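Local coordinates for protein beta-lactamase (Burkholderia cenocepacia, PDB 5E2G) that probably hydrolyses beta-lactams to substituted beta-amino acids, as a class C member of the penicillin-recognising superfamily of serine beta-lactamases and D-alanine carboxypeptidases, at residues 79-84 / 161-166; 95-100 / 132-137; 144-149 / 287-292; 153-158 / 213-218; 256-261 / 294-299. All coordinates share one frame; numbering follows the deposited sequence. Where two conformers were deposited one is given.

Contact 1: 79-84 / 161-166; sequences GELSLA and AKAMHQ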
# COMPACT_ATOMS: atom_id res chain seq x y z
N GLY A 79 7.95 21.18 4.57
CA GLY A 79 7.58 22.38 3.86
C GLY A 79 7.85 22.36 2.38
O GLY A 79 7.74 23.41 1.73
N GLU A 80 8.21 21.21 1.81
CA GLU A 80 8.52 21.17 0.39
C GLU A 80 7.27 21.11 -0.46
O GLU A 80 7.34 21.43 -1.65
CB GLU A 80 9.45 20.00 0.11
CG GLU A 80 10.57 19.93 1.13
CD GLU A 80 11.62 18.92 0.78
OE1 GLU A 80 12.22 19.05 -0.31
OE2 GLU A 80 11.85 18.00 1.59
N LEU A 81 6.15 20.71 0.12
CA LEU A 81 4.87 20.75 -0.56
C LEU A 81 3.76 20.92 0.46
O LEU A 81 3.95 20.75 1.66
CB LEU A 81 4.63 19.50 -1.42
CG LEU A 81 4.56 18.11 -0.77
CD1 LEU A 81 3.21 17.81 -0.11
CD2 LEU A 81 4.88 17.07 -1.81
N SER A 82 2.58 21.25 -0.05
CA SER A 82 1.33 21.15 0.68
C SER A 82 0.44 20.14 -0.03
O SER A 82 0.41 20.09 -1.26
CB SER A 82 0.62 22.51 0.77
OG SER A 82 -0.74 22.35 1.11
N LEU A 83 -0.25 19.30 0.75
CA LEU A 83 -1.21 18.40 0.13
C LEU A 83 -2.32 19.15 -0.58
O LEU A 83 -2.95 18.60 -1.49
CB LEU A 83 -1.81 17.46 1.18
CG LEU A 83 -0.83 16.45 1.77
CD1 LEU A 83 -1.58 15.55 2.73
CD2 LEU A 83 -0.16 15.64 0.67
N ALA A 84 -2.56 20.41 -0.20
CA ALA A 84 -3.53 21.25 -0.88
C ALA A 84 -2.98 21.88 -2.16
O ALA A 84 -3.72 22.58 -2.85
CB ALA A 84 -4.01 22.35 0.06
N ALA A 161 8.08 13.92 -6.04
CA ALA A 161 9.46 13.94 -6.48
C ALA A 161 9.82 15.28 -7.12
O ALA A 161 10.92 15.79 -6.91
CB ALA A 161 9.72 12.79 -7.45
N LYS A 162 8.91 15.86 -7.90
CA LYS A 162 9.11 17.21 -8.41
C LYS A 162 9.37 18.19 -7.27
O LYS A 162 10.35 18.95 -7.29
CB LYS A 162 7.89 17.68 -9.21
CG LYS A 162 7.88 17.23 -10.64
CD LYS A 162 8.85 18.03 -11.48
CE LYS A 162 8.80 17.58 -12.92
NZ LYS A 162 9.76 18.32 -13.75
N ALA A 163 8.51 18.16 -6.25
CA ALA A 163 8.64 19.07 -5.12
C ALA A 163 9.93 18.82 -4.34
O ALA A 163 10.53 19.76 -3.81
CB ALA A 163 7.42 18.94 -4.21
N MSE A 164 10.37 17.57 -4.25
CA MSE A 164 11.56 17.25 -3.47
C MSE A 164 12.87 17.32 -4.26
O MSE A 164 13.93 17.01 -3.72
CB MSE A 164 11.42 15.87 -2.84
CG MSE A 164 10.25 15.79 -1.87
SE MSE A 164 10.18 14.09 -0.94
CE MSE A 164 11.44 14.50 0.50
N HIS A 165 12.78 17.74 -5.52
CA HIS A 165 13.96 17.96 -6.35
C HIS A 165 14.79 16.69 -6.49
O HIS A 165 16.01 16.70 -6.33
CB HIS A 165 14.82 19.10 -5.80
CG HIS A 165 14.02 20.25 -5.30
ND1 HIS A 165 13.39 21.14 -6.15
CD2 HIS A 165 13.73 20.66 -4.04
CE1 HIS A 165 12.75 22.05 -5.44
NE2 HIS A 165 12.94 21.78 -4.16
N GLN A 166 14.11 15.58 -6.79
CA GLN A 166 14.84 14.33 -6.95
C GLN A 166 14.07 13.38 -7.86
O GLN A 166 12.87 13.54 -8.10
CB GLN A 166 15.11 13.69 -5.58
CG GLN A 166 16.00 12.45 -5.62
CD GLN A 166 17.35 12.68 -6.30
OE1 GLN A 166 17.52 12.44 -7.49
NE2 GLN A 166 18.32 13.13 -5.52
O HOH W 1 9.45 22.13 -3.23
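Ala163 meets the 79-84 loop with its methyl group. On it rests the backbone carbonyl of Glu80, with Glu80 O 3.6 Å from Ala163 CB, and beside that comes one branch of the next side chain, Leu81 CD2 at 4.0 Å from Ala163 CB. The side chain of Glu80 crosses that of Met164 (a selenomethionine) at about a right angle. Its two oxygens divide the work: Glu80 OE1 lies over the backbone at Met164 CA, 3.7 Å away, while Glu80 OE2 meets the terminal methyl, also 3.7 Å from Met164 CE. These are van der Waals contacts; the polar link is a water that donates to Glu80 O and to Ala163 O, at 2.7 Å from each. Two helix ends are joined here, and both finish in Schellman motifs. Gly79, with positive phi, closes helix 64-77 through bonds from Gly79 N to Gln76 O and from Glu80 N to Ala75 O; His165 plays the same part for helix 150-164. Near these two turns, Glu80 O and Ala163 O come close enough to share one water. Leu81 also packs on Ala75, Tyr90 and Leu104. Further out, Arg245 forms a salt bridge with Glu80 OE2 and so helps to fix the carboxylate beside Met164, whose side chain also touches Leu71 and Leu171.

Contact 2: 95-100 / 132-137; sequences QGKPFG and YLDAWR
Phe99 N, Leu133 O and Trp136 O gather round one water, which accepts from Phe99 N at 3.0 Å and lies 2.9 Å from Leu133 O and 2.9 Å from Trp136 O. It can donate to either carbonyl, although the acceptors around it outnumber its protons, so the sharing may not be fixed. The side chain of Arg137 folds back so that NH1 bonds both Asp134 O, at 2.7 Å in the last turn of helix 126-135, and Trp136 O just beyond it. Held this way, the guanidinium offers a face to Pro98, with Pro98 CD 3.5 Å from Arg137 NH1. Lys97 NZ comes to 3.1 Å from Arg137 NH2, a close approach of two cations that the carboxylate of Asp134, nearby but beyond salt-bridge distance, may partly offset. Phe99 carries the apolar half. Its ring, swung away from the backbone N (chi1 -164°), stands edge-on to the indole of Trp136 in a T-shaped pair, the centroids of Phe99 and the six-membered ring of Trp136 5.4 Å apart and the planes at 88°. Over one face of the Phe99 ring sits Leu133 CD2, 3.7 Å from the centroid, in a CH-pi contact. Loop 95-100 thus lies against helix 126-135, is tied to helix 87-90 through Gly88 and is packed by Met155 of helix 150-164.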
# COMPACT_ATOMS: atom_id res chain seq x y z
N GLN A 95 -1.82 24.19 -16.04
CA GLN A 95 -2.58 25.33 -15.57
C GLN A 95 -3.59 25.74 -16.62
O GLN A 95 -3.24 25.97 -17.78
CB GLN A 95 -1.64 26.49 -15.24
CG GLN A 95 -0.63 26.16 -14.18
CD GLN A 95 0.43 27.23 -14.04
OE1 GLN A 95 0.36 28.27 -14.69
NE2 GLN A 95 1.43 26.98 -13.20
N GLY A 96 -4.86 25.80 -16.22
CA GLY A 96 -5.97 25.96 -17.14
C GLY A 96 -6.64 24.67 -17.55
O GLY A 96 -7.71 24.72 -18.18
N LYS A 97 -6.08 23.56 -17.22
CA LYS A 97 -6.66 22.28 -17.56
C LYS A 97 -7.30 21.64 -16.34
O LYS A 97 -6.84 21.85 -15.21
CB LYS A 97 -5.59 21.35 -18.13
CG LYS A 97 -5.57 21.30 -19.64
CD LYS A 97 -5.40 22.67 -20.26
CE LYS A 97 -6.69 23.16 -20.92
NZ LYS A 97 -7.38 22.11 -21.71
N PRO A 98 -8.37 20.87 -16.57
CA PRO A 98 -9.08 20.23 -15.45
C PRO A 98 -8.18 19.53 -14.45
O PRO A 98 -8.48 19.54 -13.25
CB PRO A 98 -10.02 19.25 -16.17
CG PRO A 98 -10.35 19.96 -17.45
CD PRO A 98 -9.10 20.71 -17.85
N PHE A 99 -7.08 18.93 -14.90
CA PHE A 99 -6.17 18.26 -13.98
C PHE A 99 -5.27 19.24 -13.23
O PHE A 99 -4.77 18.89 -12.16
CB PHE A 99 -5.30 17.25 -14.74
CG PHE A 99 -4.60 16.27 -13.84
CD1 PHE A 99 -5.27 15.15 -13.37
CD2 PHE A 99 -3.29 16.48 -13.45
CE1 PHE A 99 -4.64 14.24 -12.53
CE2 PHE A 99 -2.65 15.58 -12.60
CZ PHE A 99 -3.33 14.45 -12.14
N GLY A 100 -5.06 20.44 -13.77
CA GLY A 100 -4.20 21.41 -13.11
C GLY A 100 -4.69 21.84 -11.74
O GLY A 100 -3.90 22.35 -10.94
N TYR A 132 -1.51 13.39 -22.03
CA TYR A 132 -2.69 12.70 -21.50
C TYR A 132 -3.38 13.53 -20.43
O TYR A 132 -4.61 13.64 -20.42
CB TYR A 132 -2.32 11.33 -20.94
CG TYR A 132 -3.45 10.79 -20.11
CD1 TYR A 132 -4.71 10.57 -20.67
CD2 TYR A 132 -3.28 10.54 -18.75
CE1 TYR A 132 -5.76 10.09 -19.91
CE2 TYR A 132 -4.33 10.06 -17.98
CZ TYR A 132 -5.57 9.83 -18.56
OH TYR A 132 -6.61 9.36 -17.79
N LEU A 133 -2.61 14.11 -19.51
CA LEU A 133 -3.23 14.90 -18.45
C LEU A 133 -3.94 16.13 -19.00
O LEU A 133 -4.96 16.56 -18.45
CB LEU A 133 -2.17 15.31 -17.42
CG LEU A 133 -1.51 14.15 -16.70
CD1 LEU A 133 -0.31 14.62 -15.91
CD2 LEU A 133 -2.51 13.48 -15.79
N ASP A 134 -3.42 16.71 -20.09
CA ASP A 134 -4.04 17.89 -20.67
C ASP A 134 -5.45 17.60 -21.19
O ASP A 134 -6.38 18.38 -20.97
CB ASP A 134 -3.17 18.45 -21.78
CG ASP A 134 -2.53 19.76 -21.41
OD1 ASP A 134 -3.19 20.82 -21.54
OD2 ASP A 134 -1.35 19.74 -20.98
N ALA A 135 -5.62 16.49 -21.89
CA ALA A 135 -6.92 16.15 -22.47
C ALA A 135 -7.86 15.50 -21.46
O ALA A 135 -9.03 15.27 -21.79
CB ALA A 135 -6.73 15.21 -23.66
N TRP A 136 -7.39 15.22 -20.25
CA TRP A 136 -8.19 14.53 -19.26
C TRP A 136 -9.38 15.38 -18.83
O TRP A 136 -9.21 16.53 -18.41
CB TRP A 136 -7.34 14.18 -18.06
CG TRP A 136 -8.11 13.62 -16.92
CD1 TRP A 136 -8.52 12.33 -16.78
CD2 TRP A 136 -8.55 14.31 -15.75
NE1 TRP A 136 -9.19 12.17 -15.59
CE2 TRP A 136 -9.22 13.38 -14.94
CE3 TRP A 136 -8.44 15.63 -15.31
CZ2 TRP A 136 -9.78 13.72 -13.71
CZ3 TRP A 136 -9.00 15.97 -14.09
CH2 TRP A 136 -9.66 15.02 -13.31
N ARG A 137 -10.58 14.82 -18.92
CA ARG A 137 -11.79 15.49 -18.49
C ARG A 137 -12.46 14.65 -17.40
O ARG A 137 -12.80 13.49 -17.65
CB ARG A 137 -12.74 15.72 -19.67
CG ARG A 137 -12.16 16.60 -20.76
CD ARG A 137 -11.82 17.97 -20.21
NE ARG A 137 -11.23 18.86 -21.21
CZ ARG A 137 -9.93 19.10 -21.35
NH1 ARG A 137 -9.05 18.52 -20.55
NH2 ARG A 137 -9.51 19.93 -22.30
O HOH W 2 -7.10 18.43 -17.85

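Contact 3: 144-149 / 287-292; sequences THRKYS and PKMLFD
Met289, a selenomethionine, meets Arg146 directly with its side chain and indirectly through a water. Bent at its second and third torsions, its chain brings Met289 CE to 3.3 Å from Arg146 NH1, crossing the arginine at about a right angle. Met289 O accepts from the water at 2.9 Å; the same water donates to Arg146 O, also at 2.9 Å, and accepts from Arg146 NH1 at 2.8 Å, lying in the guanidinium plane. Arg146 reaches this point fully extended from CG to NE, with CG opposite the backbone N (chi1 -177°). One residue on, Leu290 O presses against the side-chain root of Tyr148, 3.1 Å from Tyr148 CB. Phe291 O then lies 3.2 Å from Lys147 CE, and Asp292 O, just past the end of helix 287-291, is 3.5 Å from Lys147 CD. Carbonyls at a helix C-terminus may be mildly favourable for the lysine ammonium, although the close contacts are to CD and CE. Arg146 is gripped further by Gln265 at NE and by a salt bridge from NH2 to Glu270. Tyr148 OH bonds to Lys313 NZ and its side chain touches Ser62, a grouping consistent with the SxxK-type active site of class C enzymes. Beside this probable active-site tyrosine, the segments are joined by one water bridge and by carbonyl oxygens against CH groups, without a direct polar bond.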
# COMPACT_ATOMS: atom_id res chain seq x y z
N THR A 144 -15.15 14.68 -4.53
CA THR A 144 -16.53 14.29 -4.27
C THR A 144 -16.82 12.82 -4.48
O THR A 144 -17.85 12.34 -4.00
CB THR A 144 -17.52 15.08 -5.15
OG1 THR A 144 -17.31 14.74 -6.53
CG2 THR A 144 -17.37 16.57 -4.98
N HIS A 145 -15.98 12.09 -5.21
CA HIS A 145 -16.22 10.68 -5.44
C HIS A 145 -14.91 9.92 -5.34
O HIS A 145 -13.88 10.38 -5.84
CB HIS A 145 -16.87 10.44 -6.81
CG HIS A 145 -18.28 10.91 -6.88
ND1 HIS A 145 -18.61 12.25 -6.91
CD2 HIS A 145 -19.45 10.23 -6.90
CE1 HIS A 145 -19.93 12.37 -6.94
NE2 HIS A 145 -20.46 11.16 -6.95
N ARG A 146 -14.97 8.76 -4.70
CA ARG A 146 -13.80 7.91 -4.53
C ARG A 146 -13.81 6.84 -5.61
O ARG A 146 -14.77 6.07 -5.72
CB ARG A 146 -13.79 7.27 -3.14
CG ARG A 146 -12.56 6.41 -2.87
CD ARG A 146 -12.65 5.78 -1.50
NE ARG A 146 -11.49 4.95 -1.17
CZ ARG A 146 -11.30 3.71 -1.60
NH1 ARG A 146 -12.17 3.13 -2.41
NH2 ARG A 146 -10.21 3.05 -1.22
N LYS A 147 -12.73 6.78 -6.38
CA LYS A 147 -12.64 5.86 -7.50
C LYS A 147 -11.21 5.36 -7.58
O LYS A 147 -10.29 6.15 -7.81
CB LYS A 147 -13.06 6.55 -8.80
CG LYS A 147 -12.87 5.72 -10.05
CD LYS A 147 -13.71 4.49 -10.01
CE LYS A 147 -13.49 3.66 -11.25
NZ LYS A 147 -13.94 4.42 -12.45
N TYR A 148 -11.03 4.06 -7.39
CA TYR A 148 -9.70 3.46 -7.34
C TYR A 148 -9.00 3.59 -8.69
O TYR A 148 -9.57 3.27 -9.73
CB TYR A 148 -9.80 2.00 -6.93
CG TYR A 148 -8.60 1.55 -6.16
CD1 TYR A 148 -8.37 2.02 -4.88
CD2 TYR A 148 -7.67 0.67 -6.72
CE1 TYR A 148 -7.26 1.64 -4.16
CE2 TYR A 148 -6.56 0.27 -6.01
CZ TYR A 148 -6.36 0.76 -4.73
OH TYR A 148 -5.27 0.38 -4.00
N SER A 149 -7.74 4.04 -8.66
CA SER A 149 -7.04 4.41 -9.89
C SER A 149 -5.53 4.55 -9.69
O SER A 149 -5.08 5.19 -8.72
CB SER A 149 -7.62 5.72 -10.45
OG SER A 149 -6.76 6.31 -11.41
N PRO A 287 -15.56 -5.76 -3.77
CA PRO A 287 -15.32 -5.29 -5.15
C PRO A 287 -15.96 -3.96 -5.48
O PRO A 287 -15.39 -3.19 -6.26
CB PRO A 287 -15.92 -6.42 -6.00
CG PRO A 287 -15.87 -7.63 -5.12
CD PRO A 287 -16.06 -7.14 -3.72
N LYS A 288 -17.14 -3.67 -4.92
CA LYS A 288 -17.79 -2.39 -5.17
C LYS A 288 -16.88 -1.22 -4.82
O LYS A 288 -16.89 -0.19 -5.50
CB LYS A 288 -19.09 -2.28 -4.36
CG LYS A 288 -19.69 -0.87 -4.37
CD LYS A 288 -20.83 -0.69 -3.37
CE LYS A 288 -22.10 -1.39 -3.83
NZ LYS A 288 -22.07 -2.86 -3.67
N MSE A 289 -16.10 -1.35 -3.75
CA MSE A 289 -15.18 -0.30 -3.36
C MSE A 289 -14.10 -0.14 -4.41
O MSE A 289 -13.71 0.96 -4.77
CB MSE A 289 -14.56 -0.61 -2.00
CG MSE A 289 -15.54 -0.56 -0.85
SE MSE A 289 -16.43 1.16 -0.77
CE MSE A 289 -14.87 2.31 -0.78
N LEU A 290 -13.65 -1.28 -4.93
CA LEU A 290 -12.48 -1.30 -5.81
C LEU A 290 -12.77 -0.76 -7.20
O LEU A 290 -11.88 -0.16 -7.82
CB LEU A 290 -11.93 -2.72 -5.90
CG LEU A 290 -10.97 -3.12 -4.78
CD1 LEU A 290 -11.69 -3.57 -3.51
CD2 LEU A 290 -10.01 -4.19 -5.28
N PHE A 291 -13.98 -0.94 -7.72
CA PHE A 291 -14.25 -0.62 -9.11
C PHE A 291 -15.26 0.49 -9.34
O PHE A 291 -15.26 1.07 -10.43
CB PHE A 291 -14.72 -1.88 -9.85
CG PHE A 291 -13.73 -3.01 -9.78
CD1 PHE A 291 -12.58 -3.00 -10.56
CD2 PHE A 291 -13.95 -4.09 -8.94
CE1 PHE A 291 -11.67 -4.03 -10.49
CE2 PHE A 291 -13.04 -5.13 -8.87
CZ PHE A 291 -11.90 -5.10 -9.65
N ASP A 292 -16.10 0.81 -8.36
CA ASP A 292 -17.15 1.80 -8.55
C ASP A 292 -16.67 3.18 -8.10
O ASP A 292 -15.66 3.32 -7.41
CB ASP A 292 -18.41 1.41 -7.79
CG ASP A 292 -18.99 0.08 -8.25
OD1 ASP A 292 -18.44 -0.53 -9.20
OD2 ASP A 292 -19.99 -0.36 -7.66
O HOH W 3 -14.35 3.73 -4.00

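Contact 4: 153-158 / 213-218; sequences IGMLGW and GMLWQP
A tight apolar contact seats a turn on a glycine-lined helix surface: the type II beta turn 213-216 and the start of helix 216-220 lie against helix 150-164. Having no side chain, Gly154 allows its CA to come within 4.8 Å of Leu215 CA. Leu215, the N-cap residue of the short helix, sits at positive phi (56°), and its CD1 reaches Gly154 O at 3.2 Å and the selenium of selenomethionine Met155 at 4.2 Å. The indole of Trp158 borders the same methyl, though it was modelled in two conformers and that contact is less certain. One turn along, Pro218 CG lies 3.5 Å from Gly154 O, and Pro218 CB 3.9 Å from Gly157 CA. Gly154 and Gly157, three apart, let Leu215 and Pro218 lie close against the helix backbone. Pro218 O accepts from Thr68 OG1 of helix 64-77, which probably carries the SxxK lysine. Helix 150-164 belongs to the helical domain and follows directly on the Tyr148 region of the probable active site, as in class C enzymes.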
# COMPACT_ATOMS: atom_id res chain seq x y z
N ILE A 153 -2.63 8.05 -7.64
CA ILE A 153 -1.45 7.87 -6.81
C ILE A 153 -0.18 7.80 -7.66
O ILE A 153 0.90 8.20 -7.20
CB ILE A 153 -1.62 6.62 -5.94
CG1 ILE A 153 -0.30 6.22 -5.29
CG2 ILE A 153 -2.19 5.49 -6.79
CD1 ILE A 153 0.17 7.17 -4.21
N GLY A 154 -0.28 7.28 -8.89
CA GLY A 154 0.83 7.42 -9.82
C GLY A 154 1.31 8.85 -9.86
O GLY A 154 2.51 9.12 -9.70
N MSE A 155 0.39 9.79 -9.98
CA MSE A 155 0.72 11.20 -10.02
C MSE A 155 1.07 11.78 -8.65
O MSE A 155 1.74 12.80 -8.58
CB MSE A 155 -0.44 11.99 -10.63
CG MSE A 155 -0.50 11.90 -12.14
SE MSE A 155 1.20 12.36 -13.00
CE MSE A 155 1.41 14.18 -12.36
N LEU A 156 0.63 11.17 -7.55
CA LEU A 156 1.05 11.68 -6.25
C LEU A 156 2.55 11.52 -6.08
O LEU A 156 3.24 12.45 -5.64
CB LEU A 156 0.31 10.96 -5.12
CG LEU A 156 0.62 11.42 -3.69
CD1 LEU A 156 0.20 12.87 -3.46
CD2 LEU A 156 -0.03 10.50 -2.65
N GLY A 157 3.09 10.36 -6.44
CA GLY A 157 4.52 10.14 -6.31
C GLY A 157 5.32 10.99 -7.27
O GLY A 157 6.38 11.52 -6.91
N TRP A 158 4.85 11.12 -8.51
CA TRP A 158 5.52 11.97 -9.49
C TRP A 158 5.67 13.39 -8.96
O TRP A 158 6.76 13.96 -8.98
CB TRP A 158 4.73 11.98 -10.80
CG TRP A 158 5.57 11.72 -12.02
CD1 TRP A 158 6.29 10.59 -12.29
CD2 TRP A 158 5.77 12.60 -13.13
NE1 TRP A 158 6.93 10.71 -13.50
CE2 TRP A 158 6.63 11.94 -14.04
CE3 TRP A 158 5.32 13.88 -13.46
CZ2 TRP A 158 7.04 12.51 -15.24
CZ3 TRP A 158 5.72 14.45 -14.65
CH2 TRP A 158 6.58 13.76 -15.53
N GLY A 213 4.13 -0.23 -16.67
CA GLY A 213 3.55 0.89 -17.39
C GLY A 213 4.15 2.21 -16.93
O GLY A 213 5.17 2.27 -16.25
N MSE A 214 3.48 3.29 -17.33
CA MSE A 214 3.90 4.61 -16.88
C MSE A 214 3.33 4.86 -15.48
O MSE A 214 2.25 4.34 -15.16
CB MSE A 214 3.46 5.69 -17.87
CG MSE A 214 4.03 7.10 -17.62
SE MSE A 214 5.98 7.24 -17.50
CE MSE A 214 6.49 6.22 -19.08
N LEU A 215 4.04 5.63 -14.67
CA LEU A 215 3.73 5.76 -13.25
C LEU A 215 3.71 4.40 -12.57
O LEU A 215 2.91 4.16 -11.66
CB LEU A 215 2.40 6.48 -13.01
CG LEU A 215 2.20 7.97 -13.30
CD1 LEU A 215 3.34 8.79 -12.75
CD2 LEU A 215 2.01 8.24 -14.78
N TRP A 216 4.56 3.48 -13.02
CA TRP A 216 4.57 2.14 -12.43
C TRP A 216 5.25 2.13 -11.08
O TRP A 216 4.87 1.34 -10.21
CB TRP A 216 5.28 1.15 -13.36
CG TRP A 216 6.78 1.32 -13.41
CD1 TRP A 216 7.48 2.12 -14.27
CD2 TRP A 216 7.75 0.69 -12.57
NE1 TRP A 216 8.83 2.02 -14.02
CE2 TRP A 216 9.02 1.14 -12.98
CE3 TRP A 216 7.67 -0.23 -11.51
CZ2 TRP A 216 10.20 0.72 -12.36
CZ3 TRP A 216 8.85 -0.65 -10.90
CH2 TRP A 216 10.09 -0.17 -11.32
N GLN A 217 6.27 2.95 -10.89
CA GLN A 217 6.98 2.96 -9.62
C GLN A 217 6.12 3.49 -8.48
O GLN A 217 6.05 2.83 -7.43
CB GLN A 217 8.27 3.76 -9.75
CG GLN A 217 8.74 3.92 -11.17
CD GLN A 217 9.98 4.78 -11.27
OE1 GLN A 217 9.90 6.00 -11.29
NE2 GLN A 217 11.14 4.13 -11.34
N PRO A 218 5.44 4.64 -8.61
CA PRO A 218 4.70 5.15 -7.45
C PRO A 218 3.46 4.35 -7.11
O PRO A 218 3.04 4.35 -5.95
CB PRO A 218 4.33 6.59 -7.87
CG PRO A 218 5.10 6.87 -9.10
CD PRO A 218 5.31 5.55 -9.76

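Contact 5: 256-261 / 294-299; sequences GYFRAG and VPASAI
Ile299 lays its terminal methyl over one face of the guanidinium of Arg259, off toward the rim, with Ile299 CD1 3.3 Å from Arg259 NE. The two side chains cross at about a right angle; Arg259 gets there by a bend at chi2 (-68°). Beneath them runs an antiparallel pair of strands. Arg259 and Ser297 form its hydrogen-bonded pair, Arg259 N to Ser297 O at 2.9 Å and Ser297 N to Arg259 O at 2.9 Å, and Ile299 N adds a nearly straight bond to Tyr257 O at 2.8 Å. Phe258 and Ala298, the non-hydrogen-bonded neighbours, face the other side, where the Phe258 ring packs against the backbone of Ala298, with Phe258 CD2 3.7 Å from Ala298 CA, and touches Ala296 CB at 3.9 Å. Further along, a water bridges Gly261 N and Pro295 O, 2.8 Å from the latter. On its far edge the 256-260 strand carries a classic beta bulge, Tyr257 and Phe258 both opposite Gln265. The guanidinium of Arg259 thus has an apolar partner on one face and a bond from NH1 to Thr264 OG1, and a thiocyanate about 4 Å from the side chain, probably from crystallisation, may mark a weak anion site.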
# COMPACT_ATOMS: atom_id res chain seq x y z
N GLY A 256 -7.80 11.02 8.70
CA GLY A 256 -9.02 10.61 8.00
C GLY A 256 -9.65 11.75 7.23
O GLY A 256 -10.06 12.74 7.83
N TYR A 257 -9.72 11.64 5.90
CA TYR A 257 -10.16 12.73 5.03
C TYR A 257 -11.56 12.56 4.46
O TYR A 257 -12.26 13.57 4.29
CB TYR A 257 -9.17 12.89 3.87
CG TYR A 257 -7.81 13.38 4.30
CD1 TYR A 257 -7.63 14.69 4.70
CD2 TYR A 257 -6.71 12.53 4.30
CE1 TYR A 257 -6.37 15.15 5.10
CE2 TYR A 257 -5.46 12.97 4.69
CZ TYR A 257 -5.29 14.28 5.08
OH TYR A 257 -4.05 14.72 5.47
N PHE A 258 -11.98 11.34 4.13
CA PHE A 258 -13.27 11.09 3.51
C PHE A 258 -13.92 9.86 4.11
O PHE A 258 -13.25 8.89 4.45
CB PHE A 258 -13.17 10.84 2.00
CG PHE A 258 -12.70 12.02 1.20
CD1 PHE A 258 -11.36 12.16 0.87
CD2 PHE A 258 -13.61 12.96 0.74
CE1 PHE A 258 -10.92 13.24 0.12
CE2 PHE A 258 -13.19 14.03 -0.02
CZ PHE A 258 -11.84 14.18 -0.33
N ARG A 259 -15.25 9.90 4.21
CA ARG A 259 -16.04 8.68 4.28
C ARG A 259 -16.42 8.24 2.88
O ARG A 259 -16.81 9.07 2.06
CB ARG A 259 -17.33 8.88 5.08
CG ARG A 259 -17.16 9.60 6.37
CD ARG A 259 -16.38 8.79 7.38
NE ARG A 259 -16.32 9.52 8.64
CZ ARG A 259 -15.68 9.11 9.72
NH1 ARG A 259 -15.04 7.95 9.69
NH2 ARG A 259 -15.69 9.85 10.82
N ALA A 260 -16.29 6.95 2.60
CA ALA A 260 -16.84 6.37 1.38
C ALA A 260 -17.51 5.06 1.76
O ALA A 260 -16.82 4.09 2.10
CB ALA A 260 -15.77 6.15 0.31
N GLY A 261 -18.84 5.03 1.73
CA GLY A 261 -19.57 3.92 2.30
C GLY A 261 -19.09 3.60 3.70
O GLY A 261 -19.00 4.47 4.56
N VAL A 294 -17.62 5.64 -5.75
CA VAL A 294 -18.43 5.78 -4.54
C VAL A 294 -18.49 7.26 -4.16
O VAL A 294 -17.45 7.93 -4.15
CB VAL A 294 -17.84 4.94 -3.41
CG1 VAL A 294 -18.73 5.00 -2.18
CG2 VAL A 294 -17.65 3.51 -3.86
N PRO A 295 -19.67 7.80 -3.85
CA PRO A 295 -19.72 9.16 -3.30
C PRO A 295 -18.92 9.23 -2.01
O PRO A 295 -19.01 8.35 -1.15
CB PRO A 295 -21.21 9.40 -3.07
CG PRO A 295 -21.86 8.52 -4.09
CD PRO A 295 -21.01 7.29 -4.17
N ALA A 296 -18.13 10.29 -1.88
CA ALA A 296 -17.19 10.44 -0.77
C ALA A 296 -17.46 11.76 -0.09
O ALA A 296 -17.38 12.82 -0.72
CB ALA A 296 -15.75 10.38 -1.28
N SER A 297 -17.77 11.72 1.20
CA SER A 297 -18.05 12.95 1.94
C SER A 297 -16.81 13.36 2.72
O SER A 297 -16.22 12.56 3.44
CB SER A 297 -19.25 12.78 2.87
OG SER A 297 -19.20 11.56 3.56
N ALA A 298 -16.40 14.61 2.54
CA ALA A 298 -15.22 15.12 3.22
C ALA A 298 -15.48 15.21 4.72
O ALA A 298 -16.56 15.60 5.16
CB ALA A 298 -14.84 16.50 2.66
N ILE A 299 -14.47 14.83 5.49
CA ILE A 299 -14.50 14.97 6.95
C ILE A 299 -13.86 16.31 7.28
O ILE A 299 -12.72 16.58 6.88
CB ILE A 299 -13.77 13.80 7.63
CG1 ILE A 299 -14.34 12.47 7.15
CG2 ILE A 299 -13.87 13.91 9.13
CD1 ILE A 299 -13.67 11.29 7.72
O HOH W 4 -11.42 16.24 4.84
O HOH W 5 -20.55 7.61 1.10

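In the fold
Contacts 1, 2 and 4 lie among the helices, contact 5 in the antiparallel sheet, and contact 3 sets a helix against the sheet's edge strand. Contacts 1 and 4 share helix 150-164, their centres about 15 Å apart; contact 2, its centre about 17 Å from that of contact 4, touches it through Met155. Contacts 3 and 5, centres about 11 Å apart, meet where strand 145-146 borders strand 294-303, and Leu83 on Tyr257 joins contacts 1 and 5. Along the chain, contact 2 falls between the segments of contact 1 and contact 4 between those of contact 3, while 1 interleaves with 3 and 4, and 3 with 5. Segment 144-149 leads straight into helix 150-164, placing the probable active-site tyrosine where sheet and helices join.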